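Class I phosphodiesterase PDEB1 (PDB 2R8Q) is a metalloenzyme of the HD_PDEase clan from Leishmania major, whose helical catalytic domain holds zinc and magnesium ions and binds 3-isobutyl-1-methylxanthine. Local coordinates at residues H241-L244 with V245-L249; S224-T227 with E228-T231; P261-T264 with S265-W268. One frame throughout, in Å; residues are numbered along the deposited sequence.

Interaction 1 of 3, residues H241-L244 with V245-L249; sequences HRRL and VMETL
E247 folds back over the preceding turn of its helix, onto R243 and L244. Its CB lies close to the carbonyl oxygens of both residues. CG then settles on one of them, 3.3 Å from R243 O, the same oxygen that takes the E247 backbone N-H in a regular i to i+4 bond. CG sits beside the backbone N and opposite the carbonyl carbon (chi1 -61°), a turn that carries the chain back toward the start of the helix. From there it runs extended, and the carboxylate splits two ways: OE1 touches L244 CD1 at 3.6 Å, while OE2 lies 3.9 Å from R243 CG. These are contacts with carbon. The R243 guanidinium is not gripped by E247; its NE is 5.9 Å from E247 OE2, NH1 forms a salt bridge with D209, and the group also makes a cation-pi contact with Y202. M246 crosses R243 at a slant, with SD 3.8 Å from R243 NE. At the next residue, L244 O is held twice, by T248 OG1 at 2.7 Å and by T248 N at 2.9 Å, the two donors coming from opposite faces of the carbonyl plane. Helix 239-254 is wedged among three others: L244 and T248 face helix 219-232, R243 and E247 face helix 197-212, and M246 and L249 reach helix 127-139.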
loop_
_atom_site.group_PDB
_atom_site.type_symbol
_atom_site.label_atom_id
_atom_site.label_comp_id
_atom_site.label_asym_id
_atom_site.label_seq_id
_atom_site.Cartn_x
_atom_site.Cartn_y
_atom_site.Cartn_z
ATOM N N HIS A 241 -24.780 -8.500 8.733
ATOM C CA HIS A 241 -25.426 -9.417 7.808
ATOM C C HIS A 241 -25.408 -8.808 6.413
ATOM O O HIS A 241 -25.070 -9.479 5.430
ATOM C CB HIS A 241 -26.872 -9.680 8.228
ATOM C CG HIS A 241 -27.005 -10.670 9.342
ATOM N ND1 HIS A 241 -28.211 -11.242 9.686
ATOM C CD2 HIS A 241 -26.082 -11.204 10.176
ATOM C CE1 HIS A 241 -28.025 -12.088 10.684
ATOM N NE2 HIS A 241 -26.741 -12.084 11.000
ATOM N N ARG A 242 -25.768 -7.533 6.325
ATOM C CA ARG A 242 -25.787 -6.861 5.038
ATOM C C ARG A 242 -24.374 -6.737 4.475
ATOM O O ARG A 242 -24.178 -6.784 3.257
ATOM C CB ARG A 242 -26.457 -5.486 5.159
ATOM C CG ARG A 242 -27.885 -5.554 5.693
ATOM C CD ARG A 242 -28.664 -4.290 5.363
ATOM N NE ARG A 242 -27.904 -3.097 5.716
ATOM C CZ ARG A 242 -27.734 -2.648 6.955
ATOM N NH1 ARG A 242 -28.283 -3.282 7.986
ATOM N NH2 ARG A 242 -26.987 -1.574 7.169
ATOM N N ARG A 243 -23.382 -6.593 5.352
ATOM C CA ARG A 243 -22.003 -6.489 4.883
ATOM C C ARG A 243 -21.584 -7.805 4.239
ATOM O O ARG A 243 -20.955 -7.812 3.179
ATOM C CB ARG A 243 -21.046 -6.155 6.033
ATOM C CG ARG A 243 -19.599 -5.936 5.575
ATOM C CD ARG A 243 -19.526 -4.857 4.496
ATOM N NE ARG A 243 -20.324 -3.686 4.857
ATOM C CZ ARG A 243 -19.907 -2.708 5.653
ATOM N NH1 ARG A 243 -18.685 -2.739 6.173
ATOM N NH2 ARG A 243 -20.725 -1.708 5.951
ATOM N N LEU A 244 -21.930 -8.921 4.878
ATOM C CA LEU A 244 -21.588 -10.228 4.337
ATOM C C LEU A 244 -22.317 -10.438 3.006
ATOM O O LEU A 244 -21.796 -11.086 2.097
ATOM C CB LEU A 244 -21.950 -11.331 5.337
ATOM C CG LEU A 244 -21.638 -12.773 4.922
ATOM C CD1 LEU A 244 -20.207 -12.892 4.419
ATOM C CD2 LEU A 244 -21.863 -13.687 6.116
ATOM N N VAL A 245 -23.520 -9.884 2.884
ATOM C CA VAL A 245 -24.263 -9.997 1.634
ATOM C C VAL A 245 -23.514 -9.240 0.537
ATOM O O VAL A 245 -23.401 -9.723 -0.589
ATOM C CB VAL A 245 -25.698 -9.428 1.769
ATOM C CG1 VAL A 245 -26.304 -9.194 0.381
ATOM C CG2 VAL A 245 -26.569 -10.404 2.555
ATOM N N MET A 246 -22.993 -8.060 0.870
ATOM C CA MET A 246 -22.240 -7.263 -0.097
ATOM C C MET A 246 -20.999 -8.020 -0.558
ATOM O O MET A 246 -20.695 -8.074 -1.755
ATOM C CB MET A 246 -21.800 -5.934 0.521
ATOM C CG MET A 246 -22.924 -4.954 0.817
ATOM S SD MET A 246 -22.301 -3.464 1.652
ATOM C CE MET A 246 -21.521 -2.623 0.284
ATOM N N GLU A 247 -20.279 -8.604 0.396
ATOM C CA GLU A 247 -19.062 -9.340 0.074
ATOM C C GLU A 247 -19.363 -10.555 -0.787
ATOM O O GLU A 247 -18.613 -10.875 -1.705
ATOM C CB GLU A 247 -18.351 -9.780 1.357
ATOM C CG GLU A 247 -17.921 -8.619 2.242
ATOM C CD GLU A 247 -17.461 -9.069 3.617
ATOM O OE1 GLU A 247 -17.825 -10.191 4.026
ATOM O OE2 GLU A 247 -16.750 -8.297 4.294
ATOM N N THR A 248 -20.465 -11.232 -0.485
ATOM C CA THR A 248 -20.842 -12.413 -1.243
ATOM C C THR A 248 -21.258 -12.036 -2.662
ATOM O O THR A 248 -20.962 -12.765 -3.612
ATOM C CB THR A 248 -21.975 -13.171 -0.536
ATOM O OG1 THR A 248 -21.565 -13.477 0.799
ATOM C CG2 THR A 248 -22.286 -14.469 -1.263
ATOM N N LEU A 249 -21.942 -10.903 -2.805
ATOM C CA LEU A 249 -22.359 -10.445 -4.126
ATOM C C LEU A 249 -21.160 -10.079 -4.992
ATOM O O LEU A 249 -21.111 -10.462 -6.160
ATOM C CB LEU A 249 -23.298 -9.239 -4.027
ATOM C CG LEU A 249 -24.743 -9.533 -3.618
ATOM C CD1 LEU A 249 -25.472 -8.226 -3.364
ATOM C CD2 LEU A 249 -25.440 -10.340 -4.713
#

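Interaction 2 of 3, residues S224-T227 with E228-T231; sequences SRFT and ELAT
S224 and E228 start a run of four i to i+4 backbone bonds in helix 219-232, from E228 N to S224 O through to T231 N to T227 O. E228 N to S224 O and L229 N to R225 O are each 3.0 Å, and A230 N to F226 O is 3.1 Å. The last is shorter, 2.7 Å from T231 N to T227 O, and more bent at 141°. T227 O also takes the hydroxyl of T231, with OG1 at 2.9 Å. That hydroxyl stands above the carbonyl plane, 47° out of it, while the backbone N-H stays much closer to the plane. T231 OG1 lies beside its own backbone N (chi1 -66°), which turns it back toward the preceding turn. T227 repeats the pattern one turn earlier: its own hydroxyl is bonded to L223 O. Its methyl, CG2, is left 4.1 Å from T231 OG1. On the buried flank F226 and L229 are loose neighbours, with L229 CD2 4.5 Å from F226 CD1. F226 reaches T248 of helix 239-254 and I321 of helix 302-324, and L229 leans on H241 and L244. The threonine hydroxyls thus fold back onto main-chain oxygens of their own helix, one turn earlier, while F226 and L229 carry much of the packing on neighbouring helices.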
loop_
_atom_site.group_PDB
_atom_site.type_symbol
_atom_site.label_atom_id
_atom_site.label_comp_id
_atom_site.label_asym_id
_atom_site.label_seq_id
_atom_site.Cartn_x
_atom_site.Cartn_y
_atom_site.Cartn_z
ATOM N N SER A 224 -18.432 -20.456 3.957
ATOM C CA SER A 224 -18.788 -21.001 5.265
ATOM C C SER A 224 -19.544 -19.964 6.091
ATOM O O SER A 224 -20.579 -20.264 6.687
ATOM C CB SER A 224 -17.525 -21.430 6.019
ATOM O OG SER A 224 -17.821 -21.817 7.354
ATOM N N ARG A 225 -19.018 -18.742 6.129
ATOM C CA ARG A 225 -19.653 -17.679 6.891
ATOM C C ARG A 225 -20.994 -17.289 6.281
ATOM O O ARG A 225 -21.941 -16.980 7.006
ATOM C CB ARG A 225 -18.711 -16.471 6.997
ATOM C CG ARG A 225 -17.512 -16.757 7.904
ATOM C CD ARG A 225 -16.589 -15.563 8.096
ATOM N NE ARG A 225 -15.890 -15.191 6.871
ATOM C CZ ARG A 225 -16.237 -14.171 6.093
ATOM N NH1 ARG A 225 -17.277 -13.415 6.417
ATOM N NH2 ARG A 225 -15.547 -13.908 4.992
ATOM N N PHE A 226 -21.083 -17.319 4.953
ATOM C CA PHE A 226 -22.337 -16.991 4.279
ATOM C C PHE A 226 -23.391 -18.030 4.646
ATOM O O PHE A 226 -24.550 -17.696 4.894
ATOM C CB PHE A 226 -22.165 -16.996 2.758
ATOM C CG PHE A 226 -23.468 -16.893 2.010
ATOM C CD1 PHE A 226 -24.097 -15.665 1.845
ATOM C CD2 PHE A 226 -24.091 -18.037 1.519
ATOM C CE1 PHE A 226 -25.337 -15.576 1.202
ATOM C CE2 PHE A 226 -25.328 -17.958 0.878
ATOM C CZ PHE A 226 -25.950 -16.727 0.720
ATOM N N THR A 227 -22.980 -19.293 4.668
ATOM C CA THR A 227 -23.884 -20.387 5.000
ATOM C C THR A 227 -24.394 -20.262 6.435
ATOM O O THR A 227 -25.574 -20.503 6.704
ATOM C CB THR A 227 -23.189 -21.744 4.823
ATOM O OG1 THR A 227 -22.652 -21.831 3.496
ATOM C CG2 THR A 227 -24.182 -22.881 5.032
ATOM N N GLU A 228 -23.507 -19.886 7.355
ATOM C CA GLU A 228 -23.901 -19.720 8.751
ATOM C C GLU A 228 -24.926 -18.591 8.833
ATOM O O GLU A 228 -25.852 -18.638 9.643
ATOM C CB GLU A 228 -22.681 -19.396 9.620
ATOM C CG GLU A 228 -22.979 -19.209 11.110
ATOM C CD GLU A 228 -23.732 -20.381 11.718
ATOM O OE1 GLU A 228 -23.427 -21.538 11.364
ATOM O OE2 GLU A 228 -24.623 -20.145 12.563
ATOM N N LEU A 229 -24.758 -17.577 7.989
ATOM C CA LEU A 229 -25.689 -16.455 7.956
ATOM C C LEU A 229 -27.074 -16.991 7.603
ATOM O O LEU A 229 -28.077 -16.607 8.202
ATOM C CB LEU A 229 -25.246 -15.431 6.904
ATOM C CG LEU A 229 -26.242 -14.328 6.541
ATOM C CD1 LEU A 229 -26.536 -13.483 7.759
ATOM C CD2 LEU A 229 -25.674 -13.472 5.418
ATOM N N ALA A 230 -27.116 -17.892 6.628
ATOM C CA ALA A 230 -28.370 -18.491 6.189
ATOM C C ALA A 230 -28.893 -19.489 7.220
ATOM O O ALA A 230 -30.102 -19.672 7.363
ATOM C CB ALA A 230 -28.172 -19.183 4.842
ATOM N N THR A 231 -27.976 -20.132 7.935
ATOM C CA THR A 231 -28.334 -21.112 8.957
ATOM C C THR A 231 -28.985 -20.454 10.172
ATOM O O THR A 231 -29.930 -20.994 10.751
ATOM C CB THR A 231 -27.088 -21.892 9.438
ATOM O OG1 THR A 231 -26.580 -22.690 8.363
ATOM C CG2 THR A 231 -27.439 -22.791 10.616
#

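Interaction 3 of 3, residues P261-T264 with S265-W268; sequences PFET and SRMW
E263 and R266 are joined through one water, gripped by three groups near the start of helix 262-285. It donates to E263 OE1 at 2.7 Å and to the main-chain E263 O at 2.9 Å, and it accepts from R266 NH1, lying in the guanidinium plane at its edge. The direct pair is another matter: E263 OE1 is 4.3 Å from R266 NH1 and well out of that plane, so any attraction between the opposite charges probably acts through space, with no N-H aimed at the oxygen. E263 O is doubly used, since M267 N also donates to it. The extended R266 chain passes F262 with its methylene, CD lying 3.8 Å from F262 CE2, and the guanidinium is turned 35° from the ring plane. F262 and R266 both touch W343 of helix 330-348. P261 stands at the N-cap, and its carbonyl oxygen takes S265 N in a nearly straight bond of 2.8 Å (169°). T264 and W268 lie side by side, pointing the same way. T264 CG2, anti to the backbone N and beside the carbonyl carbon (OG1 at chi1 -62°), comes 3.8 Å from W268 NE1, while W268 CD1 rests 3.3 Å from T264 O. The indole also meets F46 edge-to-face and touches Y99 and N257, residues of the 3-isobutyl-1-methylxanthine pocket; its nearest approach to that ligand is about 5 Å. S265 OG is hydrogen-bonded to N257 O. E263 and R266 therefore meet through a water in place of a direct salt bridge, whereas the hydroxyl of S265 and the indole of W268 tie the helix start to N257.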
loop_
_atom_site.group_PDB
_atom_site.type_symbol
_atom_site.label_atom_id
_atom_site.label_comp_id
_atom_site.label_asym_id
_atom_site.label_seq_id
_atom_site.Cartn_x
_atom_site.Cartn_y
_atom_site.Cartn_z
ATOM N N PRO A 261 -24.424 -16.179 -20.914
ATOM C CA PRO A 261 -24.800 -16.950 -22.107
ATOM C C PRO A 261 -23.549 -17.652 -22.634
ATOM O O PRO A 261 -22.476 -17.057 -22.690
ATOM C CB PRO A 261 -25.331 -15.874 -23.043
ATOM C CG PRO A 261 -26.032 -14.956 -22.082
ATOM C CD PRO A 261 -25.032 -14.836 -20.942
ATOM N N PHE A 262 -23.692 -18.914 -23.024
ATOM C CA PHE A 262 -22.548 -19.706 -23.459
ATOM C C PHE A 262 -21.456 -19.048 -24.292
ATOM O O PHE A 262 -20.284 -19.104 -23.925
ATOM C CB PHE A 262 -22.998 -20.974 -24.183
ATOM C CG PHE A 262 -21.884 -21.960 -24.376
ATOM C CD1 PHE A 262 -21.356 -22.645 -23.285
ATOM C CD2 PHE A 262 -21.317 -22.156 -25.628
ATOM C CE1 PHE A 262 -20.277 -23.508 -23.439
ATOM C CE2 PHE A 262 -20.234 -23.019 -25.793
ATOM C CZ PHE A 262 -19.713 -23.695 -24.694
ATOM N N GLU A 263 -21.817 -18.446 -25.419
ATOM C CA GLU A 263 -20.810 -17.823 -26.266
ATOM C C GLU A 263 -20.056 -16.710 -25.551
ATOM O O GLU A 263 -18.852 -16.535 -25.754
ATOM C CB GLU A 263 -21.451 -17.286 -27.549
ATOM C CG GLU A 263 -22.026 -18.374 -28.443
ATOM C CD GLU A 263 -21.034 -19.493 -28.712
ATOM O OE1 GLU A 263 -19.883 -19.195 -29.102
ATOM O OE2 GLU A 263 -21.406 -20.672 -28.537
ATOM N N THR A 264 -20.765 -15.964 -24.710
ATOM C CA THR A 264 -20.145 -14.883 -23.956
ATOM C C THR A 264 -19.228 -15.487 -22.897
ATOM O O THR A 264 -18.091 -15.043 -22.718
ATOM C CB THR A 264 -21.216 -14.004 -23.296
ATOM O OG1 THR A 264 -22.025 -13.414 -24.321
ATOM C CG2 THR A 264 -20.579 -12.902 -22.461
ATOM N N SER A 265 -19.723 -16.513 -22.211
ATOM C CA SER A 265 -18.938 -17.193 -21.185
ATOM C C SER A 265 -17.657 -17.738 -21.808
ATOM O O SER A 265 -16.578 -17.654 -21.221
ATOM C CB SER A 265 -19.750 -18.340 -20.575
ATOM O OG SER A 265 -19.031 -18.986 -19.538
ATOM N N ARG A 266 -17.788 -18.287 -23.012
ATOM C CA ARG A 266 -16.659 -18.859 -23.737
ATOM C C ARG A 266 -15.596 -17.804 -24.057
ATOM O O ARG A 266 -14.398 -18.063 -23.941
ATOM C CB ARG A 266 -17.174 -19.522 -25.019
ATOM C CG ARG A 266 -16.160 -20.338 -25.774
ATOM C CD ARG A 266 -16.887 -21.371 -26.626
ATOM N NE ARG A 266 -15.987 -22.095 -27.513
ATOM C CZ ARG A 266 -15.444 -21.575 -28.606
ATOM N NH1 ARG A 266 -15.714 -20.322 -28.950
ATOM N NH2 ARG A 266 -14.637 -22.309 -29.358
ATOM N N MET A 267 -16.025 -16.610 -24.453
ATOM C CA MET A 267 -15.065 -15.560 -24.757
ATOM C C MET A 267 -14.319 -15.122 -23.501
ATOM O O MET A 267 -13.131 -14.807 -23.560
ATOM C CB MET A 267 -15.749 -14.360 -25.418
ATOM C CG MET A 267 -16.195 -14.636 -26.845
ATOM S SD MET A 267 -16.611 -13.131 -27.755
ATOM C CE MET A 267 -14.977 -12.604 -28.284
ATOM N N TRP A 268 -15.007 -15.093 -22.365
ATOM C CA TRP A 268 -14.336 -14.714 -21.128
ATOM C C TRP A 268 -13.306 -15.786 -20.792
ATOM O O TRP A 268 -12.196 -15.476 -20.364
ATOM C CB TRP A 268 -15.327 -14.596 -19.967
ATOM C CG TRP A 268 -16.162 -13.351 -19.957
ATOM C CD1 TRP A 268 -17.526 -13.284 -20.002
ATOM C CD2 TRP A 268 -15.698 -11.998 -19.843
ATOM N NE1 TRP A 268 -17.941 -11.978 -19.919
ATOM C CE2 TRP A 268 -16.840 -11.167 -19.823
ATOM C CE3 TRP A 268 -14.431 -11.407 -19.756
ATOM C CZ2 TRP A 268 -16.753 -9.771 -19.718
ATOM C CZ3 TRP A 268 -14.343 -10.014 -19.652
ATOM C CH2 TRP A 268 -15.501 -9.214 -19.633
HETATM O O HOH W 1 -17.748 -17.999 -27.974
#

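All three contacts are local turns of helices in the phosphodiesterase catalytic domain, and along the chain they come in the order 2, 1, 3. Interactions 1 and 2 belong to the successive helices 239-254 and 219-232; their centres are about 11 Å apart and they touch directly, L244 CD2 lying 3.4 Å from R225 O. Interaction 3 opens helix 262-285, the next after 239-254, with its centre about 27 Å from that of interaction 1 and about 30 Å from that of interaction 2, and meets neither. Helix 239-254 ends at D254, a zinc ligand, so the helix carrying interaction 1 runs from the packing with helix 219-232 to the metal site, while interaction 3 borders the ligand pocket.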